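Long-range contacts in COG0778: Nitroreductase (Streptococcus pneumoniae, PDB 2B67), which binds flavin mononucleotide and probably catalyses NAD(P)H-dependent reductions as a dimeric member of the nitroreductase family: residues K12-K17 / L189-R194; E55-L60 / P76-L81; E70-A75 / E177-V182; Q149-N154 / V182-E187. One frame throughout, in Å; residues are numbered along the deposited sequence.

Contact 1 (K12-K17 / L189-R194); sequences KRHATK and LEPSYR
The imidazole of His-14 carries the backbone carbonyl of Leu-189 over one of its faces: the oxygen sits 3.5 Å above the ring plane, displaced toward the rim, with NE2 of His-14 its closest ring atom at 3.6 Å from Leu-189 O. Glu-190 O and Pro-191 N approach the same ring obliquely. With CG of His-14 set opposite its own carbonyl carbon (chi1 -65°), the ring is directed at 189-191, and its CG also meets CB of Leu-189 at 4.2 Å. Further along that leucine, CD1 lies against the backbone O of Ala-15 at 3.6 Å. No hydrogen bond joins the segments here; the loops meet by van der Waals contact.

The second flat pair is two guanidinium groups, Arg-13 and Arg-194, meeting at their edges with planes 32° apart, NH2 of Arg-13 being 3.3 Å from NH1 of Arg-194. Both are donors, and shared acceptors probably account for their closeness: NH1 of each arginine forms a salt bridge to the flavin mononucleotide phosphate, while Leu-38 O of the second subunit accepts a hydrogen bond from Arg-13 NH2 and from Arg-194 NH1. The rotation of Arg-194 is fixed from its other terminal nitrogen, NH2, which donates to Ser-192 OG at 2.7 Å and to Tyr-193 O at 3.1 Å; both acceptors lie near the guanidinium plane, though NH2 stands above the carbonyl plane of Tyr-193. Ala-15 N adds a hydrogen bond to the phosphate. The arrangement is the phosphate end of a flavin pocket at the subunit interface, as in other dimeric nitroreductases.

Contact 2 (E55-L60 / P76-L81); sequences EKNAEL and PVTIAL
Leu-60 lays its CD2 methyl against the CG2 methyl of Thr-78, 3.7 Å away, and the same CD2 of Leu-60 lies 4.1 Å from CB of Thr-78. The two side chains approach at a slant, the leucine using one methyl and the threonine its CG2 backed by CB. Thr-78 presents that methyl because CG2 is opposite its backbone N, while OG1 is turned beside the N (chi1 -64°); the leucine therefore meets the hydrocarbon branch of the threonine.

One turn earlier on the helix, Asn-57 points its amide at the start of the strand. Its OD1 lies against the backbone where Pro-76 passes into Val-77 and Thr-78, 3.9 Å from Thr-78 N and equally far from Pro-76 O. The first separation is too long for a hydrogen bond and the second joins two acceptors, so the amide simply packs against the chain. Lys-56 is the N-cap residue of this short helix, and its O receives the backbone N-H of Leu-60.

Helix 57-61 thus rests on the face of the sheet that bears Thr-78 and Ala-80. Backbone hydrogen bonds hold the strand between 48-53, pairing Thr-78 with Val-53 and Ala-80 with Val-51, and 174-183, pairing Val-77 with Val-182 and Ile-79 with Ile-180. Ile-79 and Leu-81 turn to the other face, toward helix 124-148.

Contact 3 (E70-A75 / E177-V182); sequences EQVSSA and ELLITV
The flavin pocket borders this contact at Gln-71, whose NE2 donates to O2 of the bound flavin mononucleotide. The other end of that amide is tied to the strand through a water: the water donates to Gln-71 OE1 at 2.6 Å and accepts from Thr-181 OG1 at 2.7 Å. Thr-181 thereby acts as a second-shell partner of a residue that touches the cofactor.

The direct contacts are made by carbon atoms, some of them against backbone carbonyls. CB of Ala-75 sits on CB of Thr-181 at 3.7 Å, and it also reaches the backbone O of Val-182. Thr-181 holds OG1 between its backbone N and carbonyl carbon (chi1 53°), which sends the hydroxyl to the water and turns CG2 toward the helix. That methyl lies 3.9 Å from Gln-71 O and 4.1 Å from CG2 of Val-72, the valine and threonine side chains crossing at about a right angle. CG2 of Val-72 also meets CD1 of Leu-179 at 4.2 Å.

The axes of helix 70-74 and strand 177-182 are 8.4 Å apart at closest approach and inclined at 53°. Leu-60 of helix 57-61 touches both Val-72 and Leu-179, Ile-156 of strand 152-156 borders Val-72 and Thr-181, and Leu-178 faces Ala-139 of helix 124-148 on the reverse of the sheet.

Contact 4 (Q149-N154 / V182-E187); sequences QGIGSN and VGYTDE
Ile-151 stands between two side chains of the opposite segment and gives each a different branch. Its CG2 presses on CG1 of Val-182 at 3.4 Å, tighter than usual for two carbons, the pair crossing at a slant. The other branch goes to Tyr-184: CG1 of Ile-151 lies 3.7 Å from CZ of the tyrosine, approaching the ring obliquely. Although the tyrosine starts out away from segment 149-154, its CG is opposite the carbonyl carbon (chi1 -65°), and the ring comes back along Gly-150 and Ile-151. Gly-150 O also approaches obliquely, 3.3 Å from CE2 of Tyr-184. At the ring edge, in its plane, a water joins Tyr-184 OH to Gln-149 O, with 2.7 Å between the water and the hydroxyl.

Beside these groups the backbones pair antiparallel. Gly-183 N donates almost straight to Gly-152 O at 3.1 Å. The return bond from Gly-152 N to Gly-183 O is weak and bent to 120°. Ser-153 and Val-182 form the next, non-hydrogen-bonded pair.

Gly-150, with positive phi, closes helix 124-148 in a Schellman motif, and strand 152-156 begins after Ile-151 as the edge of this chain's sheet beside 174-183. Leu-146 of that helix packs on Ser-153 and Val-182; Val-77 and Ile-79 of strand 77-84 flank Val-182, and Asp-28 of helix 26-36 meets Ile-151.

Overall arrangement
Contacts 2 and 3 are buried and largely apolar, setting short helices 57-61 and 68-74 on one face of the same antiparallel sheet; their centres are about 7 Å apart. Contact 4, partly buried, is the one with direct backbone pairing between its segments, and it shares Val-182 and strand 174-183 with contact 3. Contact 1 lies at the surface, about 19 Å from the chain centre, where loops meet through a histidine-leucine contact beside two arginines that share the phosphate and the second subunit. Thr-16 links it to contact 4 through a probable hydrogen bond to Ser-153, and Lys-17 packs on Gln-71 of contact 3. Contacts 1, 3 and 4 all contribute flavin pocket residues; contact 2 stands farther back.

Contact 1 (K12-K17 / L189-R194)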
loop_
_atom_site.group_PDB
_atom_site.type_symbol
_atom_site.label_atom_id
_atom_site.label_comp_id
_atom_site.label_asym_id
_atom_site.label_seq_id
_atom_site.Cartn_x
_atom_site.Cartn_y
_atom_site.Cartn_z
ATOM N N LYS A 12 1.155 8.667 -15.657
ATOM C CA LYS A 12 2.400 9.401 -15.541
ATOM C C LYS A 12 3.323 9.063 -14.372
ATOM O O LYS A 12 4.398 9.634 -14.293
ATOM C CB LYS A 12 2.205 10.903 -15.707
ATOM C CG LYS A 12 1.233 11.522 -14.812
ATOM C CD LYS A 12 0.630 12.731 -15.560
ATOM C CE LYS A 12 0.405 13.876 -14.607
ATOM N NZ LYS A 12 -0.746 14.658 -15.090
ATOM N N ARG A 13 2.922 8.148 -13.486
ATOM C CA ARG A 13 3.828 7.661 -12.451
ATOM C C ARG A 13 4.749 6.611 -13.088
ATOM O O ARG A 13 4.280 5.665 -13.692
ATOM C CB ARG A 13 3.070 7.071 -11.256
ATOM C CG ARG A 13 3.983 6.712 -10.076
ATOM C CD ARG A 13 3.661 5.386 -9.422
ATOM N NE ARG A 13 3.282 4.314 -10.351
ATOM C CZ ARG A 13 4.109 3.433 -10.905
ATOM N NH1 ARG A 13 5.411 3.467 -10.671
ATOM N NH2 ARG A 13 3.622 2.490 -11.704
ATOM N N HIS A 14 6.055 6.787 -12.961
ATOM C CA HIS A 14 7.001 5.793 -13.447
ATOM C C HIS A 14 8.038 5.538 -12.359
ATOM O O HIS A 14 8.232 6.375 -11.477
ATOM C CB HIS A 14 7.670 6.267 -14.758
ATOM C CG HIS A 14 6.709 6.405 -15.909
ATOM N ND1 HIS A 14 6.280 7.628 -16.389
ATOM C CD2 HIS A 14 6.089 5.467 -16.671
ATOM C CE1 HIS A 14 5.432 7.437 -17.387
ATOM N NE2 HIS A 14 5.298 6.136 -17.580
ATOM N N ALA A 15 8.696 4.386 -12.414
ATOM C CA ALA A 15 9.830 4.112 -11.550
ATOM C C ALA A 15 10.997 4.943 -12.073
ATOM O O ALA A 15 11.594 4.607 -13.095
ATOM C CB ALA A 15 10.180 2.623 -11.571
ATOM N N THR A 16 11.305 6.029 -11.385
ATOM C CA THR A 16 12.354 6.958 -11.833
ATOM C C THR A 16 13.723 6.571 -11.252
ATOM O O THR A 16 13.895 6.476 -10.032
ATOM C CB THR A 16 12.014 8.410 -11.425
ATOM O OG1 THR A 16 10.676 8.715 -11.832
ATOM C CG2 THR A 16 12.978 9.411 -12.039
ATOM N N LYS A 17 14.688 6.374 -12.145
ATOM C CA LYS A 17 16.014 5.946 -11.747
ATOM C C LYS A 17 17.105 6.975 -12.031
ATOM O O LYS A 17 18.166 6.898 -11.451
ATOM C CB LYS A 17 16.329 4.605 -12.382
ATOM C CG LYS A 17 15.518 3.483 -11.724
ATOM C CD LYS A 17 15.527 2.179 -12.479
ATOM C CE LYS A 17 14.262 1.415 -12.099
ATOM N NZ LYS A 17 14.596 0.065 -11.538
ATOM N N LEU A 189 10.201 7.773 -19.824
ATOM C CA LEU A 189 10.014 6.362 -19.550
ATOM C C LEU A 189 8.730 5.782 -20.085
ATOM O O LEU A 189 7.704 6.464 -20.174
ATOM C CB LEU A 189 10.243 6.013 -18.080
ATOM C CG LEU A 189 11.690 5.552 -17.849
ATOM C CD1 LEU A 189 12.121 5.884 -16.418
ATOM C CD2 LEU A 189 11.873 4.052 -18.194
ATOM N N GLU A 190 8.821 4.515 -20.464
ATOM C CA GLU A 190 7.684 3.782 -20.972
ATOM C C GLU A 190 7.019 3.052 -19.818
ATOM O O GLU A 190 7.690 2.662 -18.859
ATOM C CB GLU A 190 8.112 2.782 -22.055
ATOM C CG GLU A 190 8.326 3.398 -23.443
ATOM C CD GLU A 190 7.095 4.130 -23.965
ATOM O OE1 GLU A 190 5.962 3.706 -23.653
ATOM O OE2 GLU A 190 7.252 5.135 -24.690
ATOM N N PRO A 191 5.692 2.888 -19.894
ATOM C CA PRO A 191 4.982 2.039 -18.947
ATOM C C PRO A 191 5.562 0.644 -18.944
ATOM O O PRO A 191 5.799 0.077 -20.013
ATOM C CB PRO A 191 3.553 2.007 -19.500
ATOM C CG PRO A 191 3.635 2.609 -20.867
ATOM C CD PRO A 191 4.776 3.525 -20.856
ATOM N N SER A 192 5.811 0.109 -17.752
ATOM C CA SER A 192 6.261 -1.264 -17.617
ATOM C C SER A 192 5.072 -2.195 -17.751
ATOM O O SER A 192 3.914 -1.777 -17.716
ATOM C CB SER A 192 6.964 -1.478 -16.282
ATOM O OG SER A 192 6.152 -1.003 -15.226
ATOM N N TYR A 193 5.379 -3.469 -17.901
ATOM C CA TYR A 193 4.399 -4.489 -18.191
ATOM C C TYR A 193 3.437 -4.770 -17.030
ATOM O O TYR A 193 3.851 -4.885 -15.892
ATOM C CB TYR A 193 5.113 -5.793 -18.588
ATOM C CG TYR A 193 4.133 -6.883 -18.900
ATOM C CD1 TYR A 193 3.860 -7.879 -17.965
ATOM C CD2 TYR A 193 3.426 -6.883 -20.114
ATOM C CE1 TYR A 193 2.933 -8.878 -18.243
ATOM C CE2 TYR A 193 2.499 -7.865 -20.400
ATOM C CZ TYR A 193 2.254 -8.853 -19.466
ATOM O OH TYR A 193 1.337 -9.817 -19.739
ATOM N N ARG A 194 2.153 -4.899 -17.347
ATOM C CA ARG A 194 1.180 -5.387 -16.376
ATOM C C ARG A 194 0.414 -6.530 -17.008
ATOM O O ARG A 194 0.040 -6.437 -18.176
ATOM C CB ARG A 194 0.196 -4.280 -15.968
ATOM C CG ARG A 194 0.828 -3.134 -15.181
ATOM C CD ARG A 194 1.476 -3.604 -13.856
ATOM N NE ARG A 194 1.915 -2.426 -13.119
ATOM C CZ ARG A 194 3.071 -1.804 -13.309
ATOM N NH1 ARG A 194 3.340 -0.704 -12.612
ATOM N NH2 ARG A 194 3.959 -2.272 -14.190
#

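Contact 2 (E55-L60 / P76-L81)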
loop_
_atom_site.group_PDB
_atom_site.type_symbol
_atom_site.label_atom_id
_atom_site.label_comp_id
_atom_site.label_asym_id
_atom_site.label_seq_id
_atom_site.Cartn_x
_atom_site.Cartn_y
_atom_site.Cartn_z
ATOM N N GLU A 55 20.412 15.738 4.047
ATOM C CA GLU A 55 21.779 15.864 4.497
ATOM C C GLU A 55 22.564 14.560 4.508
ATOM O O GLU A 55 23.737 14.588 4.159
ATOM C CB GLU A 55 21.866 16.546 5.869
ATOM C CG GLU A 55 22.418 17.954 5.775
ATOM C CD GLU A 55 21.329 18.996 5.739
ATOM O OE1 GLU A 55 21.019 19.507 4.629
ATOM O OE2 GLU A 55 20.779 19.293 6.837
ATOM N N LYS A 56 21.932 13.450 4.903
ATOM C CA LYS A 56 22.606 12.143 5.072
ATOM C C LYS A 56 22.531 11.205 3.843
ATOM O O LYS A 56 22.717 9.991 3.963
ATOM C CB LYS A 56 22.098 11.420 6.349
ATOM C CG LYS A 56 22.401 12.217 7.653
ATOM C CD LYS A 56 22.043 11.431 8.909
ATOM C CE LYS A 56 22.758 12.007 10.152
ATOM N NZ LYS A 56 22.134 13.302 10.637
ATOM N N ASN A 57 22.291 11.783 2.667
ATOM C CA ASN A 57 22.083 10.998 1.461
ATOM C C ASN A 57 23.246 10.098 1.087
ATOM O O ASN A 57 23.028 8.967 0.673
ATOM C CB ASN A 57 21.746 11.879 0.276
ATOM C CG ASN A 57 20.527 12.740 0.535
ATOM O OD1 ASN A 57 19.451 12.497 -0.005
ATOM N ND2 ASN A 57 20.694 13.734 1.376
ATOM N N ALA A 58 24.466 10.607 1.198
ATOM C CA ALA A 58 25.645 9.825 0.792
ATOM C C ALA A 58 25.855 8.617 1.706
ATOM O O ALA A 58 26.204 7.546 1.228
ATOM C CB ALA A 58 26.908 10.701 0.761
ATOM N N GLU A 59 25.700 8.846 3.014
ATOM C CA GLU A 59 25.722 7.818 4.052
ATOM C C GLU A 59 24.659 6.755 3.762
ATOM O O GLU A 59 24.959 5.560 3.655
ATOM C CB GLU A 59 25.417 8.450 5.422
ATOM C CG GLU A 59 26.596 8.589 6.406
ATOM C CD GLU A 59 26.190 8.311 7.867
ATOM O OE1 GLU A 59 26.622 7.269 8.430
ATOM O OE2 GLU A 59 25.426 9.121 8.449
ATOM N N LEU A 60 23.416 7.209 3.621
ATOM C CA LEU A 60 22.282 6.306 3.360
ATOM C C LEU A 60 22.526 5.443 2.138
ATOM O O LEU A 60 22.259 4.243 2.152
ATOM C CB LEU A 60 20.962 7.104 3.223
ATOM C CG LEU A 60 19.713 6.289 2.914
ATOM C CD1 LEU A 60 19.424 5.256 4.053
ATOM C CD2 LEU A 60 18.509 7.212 2.668
ATOM N N PRO A 76 17.900 14.086 -5.282
ATOM C CA PRO A 76 18.057 15.254 -4.396
ATOM C C PRO A 76 17.498 14.938 -2.994
ATOM O O PRO A 76 17.976 15.469 -1.987
ATOM C CB PRO A 76 17.208 16.329 -5.085
ATOM C CG PRO A 76 17.014 15.885 -6.458
ATOM C CD PRO A 76 17.078 14.396 -6.479
ATOM N N VAL A 77 16.490 14.065 -2.949
ATOM C CA VAL A 77 15.815 13.723 -1.705
ATOM C C VAL A 77 15.550 12.230 -1.702
ATOM O O VAL A 77 15.216 11.667 -2.739
ATOM C CB VAL A 77 14.447 14.476 -1.562
ATOM C CG1 VAL A 77 13.678 14.025 -0.297
ATOM C CG2 VAL A 77 14.659 15.952 -1.555
ATOM N N THR A 78 15.675 11.617 -0.525
ATOM C CA THR A 78 15.202 10.262 -0.272
ATOM C C THR A 78 14.375 10.291 1.007
ATOM O O THR A 78 14.754 10.897 2.001
ATOM C CB THR A 78 16.333 9.226 -0.124
ATOM O OG1 THR A 78 17.052 9.128 -1.355
ATOM C CG2 THR A 78 15.751 7.803 0.253
ATOM N N ILE A 79 13.219 9.652 0.947
ATOM C CA ILE A 79 12.314 9.619 2.075
ATOM C C ILE A 79 12.415 8.213 2.553
ATOM O O ILE A 79 12.073 7.290 1.803
ATOM C CB ILE A 79 10.855 9.944 1.661
ATOM C CG1 ILE A 79 10.748 11.396 1.201
ATOM C CG2 ILE A 79 9.925 9.710 2.841
ATOM C CD1 ILE A 79 9.518 11.719 0.353
ATOM N N ALA A 80 12.941 8.033 3.760
ATOM C CA ALA A 80 12.901 6.736 4.399
ATOM C C ALA A 80 11.578 6.569 5.134
ATOM O O ALA A 80 11.302 7.305 6.066
ATOM C CB ALA A 80 14.086 6.577 5.367
ATOM N N LEU A 81 10.756 5.609 4.705
ATOM C CA LEU A 81 9.467 5.347 5.342
ATOM C C LEU A 81 9.676 4.301 6.421
ATOM O O LEU A 81 10.108 3.175 6.127
ATOM C CB LEU A 81 8.425 4.841 4.328
ATOM C CG LEU A 81 7.062 4.357 4.841
ATOM C CD1 LEU A 81 6.327 5.468 5.622
ATOM C CD2 LEU A 81 6.199 3.945 3.667
#

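Contact 3 (E70-A75 / E177-V182)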
loop_
_atom_site.group_PDB
_atom_site.type_symbol
_atom_site.label_atom_id
_atom_site.label_comp_id
_atom_site.label_asym_id
_atom_site.label_seq_id
_atom_site.Cartn_x
_atom_site.Cartn_y
_atom_site.Cartn_z
ATOM N N GLU A 70 23.501 4.140 -6.785
ATOM C CA GLU A 70 23.511 5.362 -7.589
ATOM C C GLU A 70 22.208 6.160 -7.464
ATOM O O GLU A 70 22.220 7.391 -7.491
ATOM C CB GLU A 70 23.773 5.027 -9.046
ATOM C CG GLU A 70 25.271 4.850 -9.362
ATOM C CD GLU A 70 25.768 3.441 -9.159
ATOM O OE1 GLU A 70 24.978 2.543 -8.753
ATOM O OE2 GLU A 70 26.973 3.232 -9.406
ATOM N N GLN A 71 21.082 5.463 -7.340
ATOM C CA GLN A 71 19.785 6.146 -7.213
ATOM C C GLN A 71 19.720 6.987 -5.946
ATOM O O GLN A 71 19.379 8.168 -5.996
ATOM C CB GLN A 71 18.629 5.139 -7.273
ATOM C CG GLN A 71 18.458 4.497 -8.663
ATOM C CD GLN A 71 17.357 3.453 -8.681
ATOM O OE1 GLN A 71 16.220 3.733 -8.276
ATOM N NE2 GLN A 71 17.686 2.242 -9.154
ATOM N N VAL A 72 20.075 6.394 -4.816
ATOM C CA VAL A 72 20.038 7.122 -3.574
ATOM C C VAL A 72 21.113 8.239 -3.519
ATOM O O VAL A 72 20.864 9.316 -2.950
ATOM C CB VAL A 72 20.098 6.189 -2.348
ATOM C CG1 VAL A 72 19.959 7.003 -1.044
ATOM C CG2 VAL A 72 18.981 5.144 -2.426
ATOM N N SER A 73 22.283 8.002 -4.115
ATOM C CA SER A 73 23.354 9.040 -4.130
ATOM C C SER A 73 22.956 10.257 -4.928
ATOM O O SER A 73 23.247 11.384 -4.499
ATOM C CB SER A 73 24.660 8.516 -4.744
ATOM O OG SER A 73 25.240 7.514 -3.950
ATOM N N SER A 74 22.314 10.043 -6.074
ATOM C CA SER A 74 21.954 11.151 -6.957
ATOM C C SER A 74 20.688 11.877 -6.568
ATOM O O SER A 74 20.659 13.106 -6.631
ATOM C CB SER A 74 21.830 10.685 -8.394
ATOM O OG SER A 74 23.097 10.296 -8.871
ATOM N N ALA A 75 19.644 11.132 -6.178
ATOM C CA ALA A 75 18.342 11.743 -5.904
ATOM C C ALA A 75 18.489 12.921 -4.936
ATOM O O ALA A 75 19.138 12.798 -3.911
ATOM C CB ALA A 75 17.342 10.724 -5.383
ATOM N N GLU A 177 10.922 0.521 6.297
ATOM C CA GLU A 177 10.183 -0.331 5.353
ATOM C C GLU A 177 10.666 -0.205 3.908
ATOM O O GLU A 177 10.777 -1.211 3.191
ATOM C CB GLU A 177 8.680 -0.015 5.421
ATOM C CG GLU A 177 8.053 -0.315 6.808
ATOM C CD GLU A 177 7.777 -1.794 7.061
ATOM O OE1 GLU A 177 8.057 -2.656 6.199
ATOM O OE2 GLU A 177 7.285 -2.103 8.149
ATOM N N LEU A 178 10.942 1.034 3.494
ATOM C CA LEU A 178 11.155 1.413 2.072
ATOM C C LEU A 178 11.971 2.691 2.024
ATOM O O LEU A 178 11.833 3.555 2.908
ATOM C CB LEU A 178 9.793 1.779 1.408
ATOM C CG LEU A 178 8.735 0.737 1.056
ATOM C CD1 LEU A 178 7.471 1.399 0.471
ATOM C CD2 LEU A 178 9.292 -0.340 0.088
ATOM N N LEU A 179 12.756 2.843 0.959
ATOM C CA LEU A 179 13.358 4.128 0.617
ATOM C C LEU A 179 12.646 4.611 -0.642
ATOM O O LEU A 179 12.504 3.859 -1.598
ATOM C CB LEU A 179 14.884 4.014 0.350
ATOM C CG LEU A 179 15.765 3.385 1.444
ATOM C CD1 LEU A 179 17.259 3.469 1.047
ATOM C CD2 LEU A 179 15.529 4.040 2.845
ATOM N N ILE A 180 12.208 5.856 -0.634
ATOM C CA ILE A 180 11.540 6.460 -1.778
ATOM C C ILE A 180 12.437 7.576 -2.237
ATOM O O ILE A 180 12.526 8.607 -1.545
ATOM C CB ILE A 180 10.200 7.166 -1.405
ATOM C CG1 ILE A 180 9.406 6.407 -0.332
ATOM C CG2 ILE A 180 9.414 7.499 -2.675
ATOM C CD1 ILE A 180 8.496 5.440 -0.809
ATOM N N THR A 181 13.082 7.399 -3.383
ATOM C CA THR A 181 13.866 8.492 -3.951
ATOM C C THR A 181 12.951 9.521 -4.583
ATOM O O THR A 181 11.908 9.180 -5.132
ATOM C CB THR A 181 14.857 8.001 -4.992
ATOM O OG1 THR A 181 14.161 7.208 -5.970
ATOM C CG2 THR A 181 15.997 7.165 -4.282
ATOM N N VAL A 182 13.349 10.785 -4.503
ATOM C CA VAL A 182 12.486 11.876 -4.973
ATOM C C VAL A 182 13.283 12.837 -5.826
ATOM O O VAL A 182 14.371 13.268 -5.437
ATOM C CB VAL A 182 11.799 12.608 -3.809
ATOM C CG1 VAL A 182 10.793 13.622 -4.366
ATOM C CG2 VAL A 182 11.042 11.575 -2.916
HETATM O O HOH W 1 15.681 6.282 -7.937
#

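Contact 4 (Q149-N154 / V182-E187)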
loop_
_atom_site.group_PDB
_atom_site.type_symbol
_atom_site.label_atom_id
_atom_site.label_comp_id
_atom_site.label_asym_id
_atom_site.label_seq_id
_atom_site.Cartn_x
_atom_site.Cartn_y
_atom_site.Cartn_z
ATOM N N GLN A 149 2.343 16.543 -8.378
ATOM C CA GLN A 149 3.055 17.789 -8.380
ATOM C C GLN A 149 4.133 17.832 -9.435
ATOM O O GLN A 149 4.896 18.773 -9.460
ATOM C CB GLN A 149 3.716 18.040 -7.047
ATOM C CG GLN A 149 2.804 18.082 -5.862
ATOM C CD GLN A 149 3.523 18.691 -4.667
ATOM O OE1 GLN A 149 4.309 19.627 -4.843
ATOM N NE2 GLN A 149 3.252 18.190 -3.456
ATOM N N GLY A 150 4.214 16.824 -10.294
ATOM C CA GLY A 150 5.227 16.811 -11.372
ATOM C C GLY A 150 6.587 16.289 -10.916
ATOM O O GLY A 150 7.607 16.514 -11.590
ATOM N N ILE A 151 6.609 15.602 -9.766
ATOM C CA ILE A 151 7.868 15.101 -9.168
ATOM C C ILE A 151 7.950 13.568 -9.315
ATOM O O ILE A 151 6.983 12.848 -8.987
ATOM C CB ILE A 151 8.034 15.574 -7.698
ATOM C CG1 ILE A 151 7.960 17.123 -7.633
ATOM C CG2 ILE A 151 9.394 15.085 -7.067
ATOM C CD1 ILE A 151 7.786 17.702 -6.219
ATOM N N GLY A 152 9.081 13.100 -9.836
ATOM C CA GLY A 152 9.362 11.676 -10.048
ATOM C C GLY A 152 9.789 11.039 -8.735
ATOM O O GLY A 152 10.052 11.759 -7.754
ATOM N N SER A 153 9.808 9.703 -8.687
ATOM C CA SER A 153 10.162 8.944 -7.481
ATOM C C SER A 153 10.394 7.506 -7.860
ATOM O O SER A 153 9.968 7.072 -8.925
ATOM C CB SER A 153 9.031 8.990 -6.430
ATOM O OG SER A 153 7.770 8.606 -6.986
ATOM N N ASN A 154 11.050 6.763 -6.977
ATOM C CA ASN A 154 11.104 5.311 -7.098
ATOM C C ASN A 154 11.053 4.701 -5.691
ATOM O O ASN A 154 11.660 5.250 -4.774
ATOM C CB ASN A 154 12.380 4.894 -7.814
ATOM C CG ASN A 154 12.371 3.459 -8.249
ATOM O OD1 ASN A 154 13.417 2.840 -8.356
ATOM N ND2 ASN A 154 11.195 2.921 -8.516
ATOM N N VAL A 182 13.349 10.785 -4.503
ATOM C CA VAL A 182 12.486 11.876 -4.973
ATOM C C VAL A 182 13.283 12.837 -5.826
ATOM O O VAL A 182 14.371 13.268 -5.437
ATOM C CB VAL A 182 11.799 12.608 -3.809
ATOM C CG1 VAL A 182 10.793 13.622 -4.366
ATOM C CG2 VAL A 182 11.042 11.575 -2.916
ATOM N N GLY A 183 12.772 13.121 -7.013
ATOM C CA GLY A 183 13.449 14.048 -7.895
ATOM C C GLY A 183 12.765 14.168 -9.221
ATOM O O GLY A 183 11.837 13.421 -9.547
ATOM N N TYR A 184 13.246 15.112 -10.019
ATOM C CA TYR A 184 12.748 15.271 -11.370
ATOM C C TYR A 184 13.505 14.346 -12.292
ATOM O O TYR A 184 14.709 14.136 -12.115
ATOM C CB TYR A 184 12.898 16.730 -11.780
ATOM C CG TYR A 184 12.032 17.626 -10.945
ATOM C CD1 TYR A 184 12.534 18.238 -9.795
ATOM C CD2 TYR A 184 10.694 17.843 -11.286
ATOM C CE1 TYR A 184 11.725 19.088 -9.028
ATOM C CE2 TYR A 184 9.888 18.678 -10.525
ATOM C CZ TYR A 184 10.405 19.294 -9.398
ATOM O OH TYR A 184 9.601 20.115 -8.628
ATOM N N THR A 185 12.803 13.804 -13.280
ATOM C CA THR A 185 13.307 12.726 -14.134
ATOM C C THR A 185 14.063 13.209 -15.367
ATOM O O THR A 185 13.568 14.055 -16.112
ATOM C CB THR A 185 12.157 11.913 -14.678
ATOM O OG1 THR A 185 11.240 11.618 -13.616
ATOM C CG2 THR A 185 12.676 10.632 -15.362
ATOM N N ASP A 186 15.231 12.602 -15.599
ATOM C CA ASP A 186 16.096 12.953 -16.714
ATOM C C ASP A 186 15.935 12.014 -17.931
ATOM O O ASP A 186 16.787 12.002 -18.842
ATOM C CB ASP A 186 17.559 13.021 -16.255
ATOM C CG ASP A 186 18.436 13.880 -17.189
ATOM O OD1 ASP A 186 17.990 14.984 -17.629
ATOM O OD2 ASP A 186 19.574 13.446 -17.491
ATOM N N GLU A 187 14.852 11.240 -17.963
ATOM C CA GLU A 187 14.570 10.394 -19.121
ATOM C C GLU A 187 13.099 10.083 -19.302
ATOM O O GLU A 187 12.375 9.848 -18.335
ATOM C CB GLU A 187 15.402 9.094 -19.104
ATOM C CG GLU A 187 15.659 8.508 -17.720
ATOM C CD GLU A 187 16.167 7.068 -17.743
ATOM O OE1 GLU A 187 17.078 6.735 -18.538
ATOM O OE2 GLU A 187 15.656 6.271 -16.938
HETATM O O HOH W 2 7.016 20.465 -9.289
#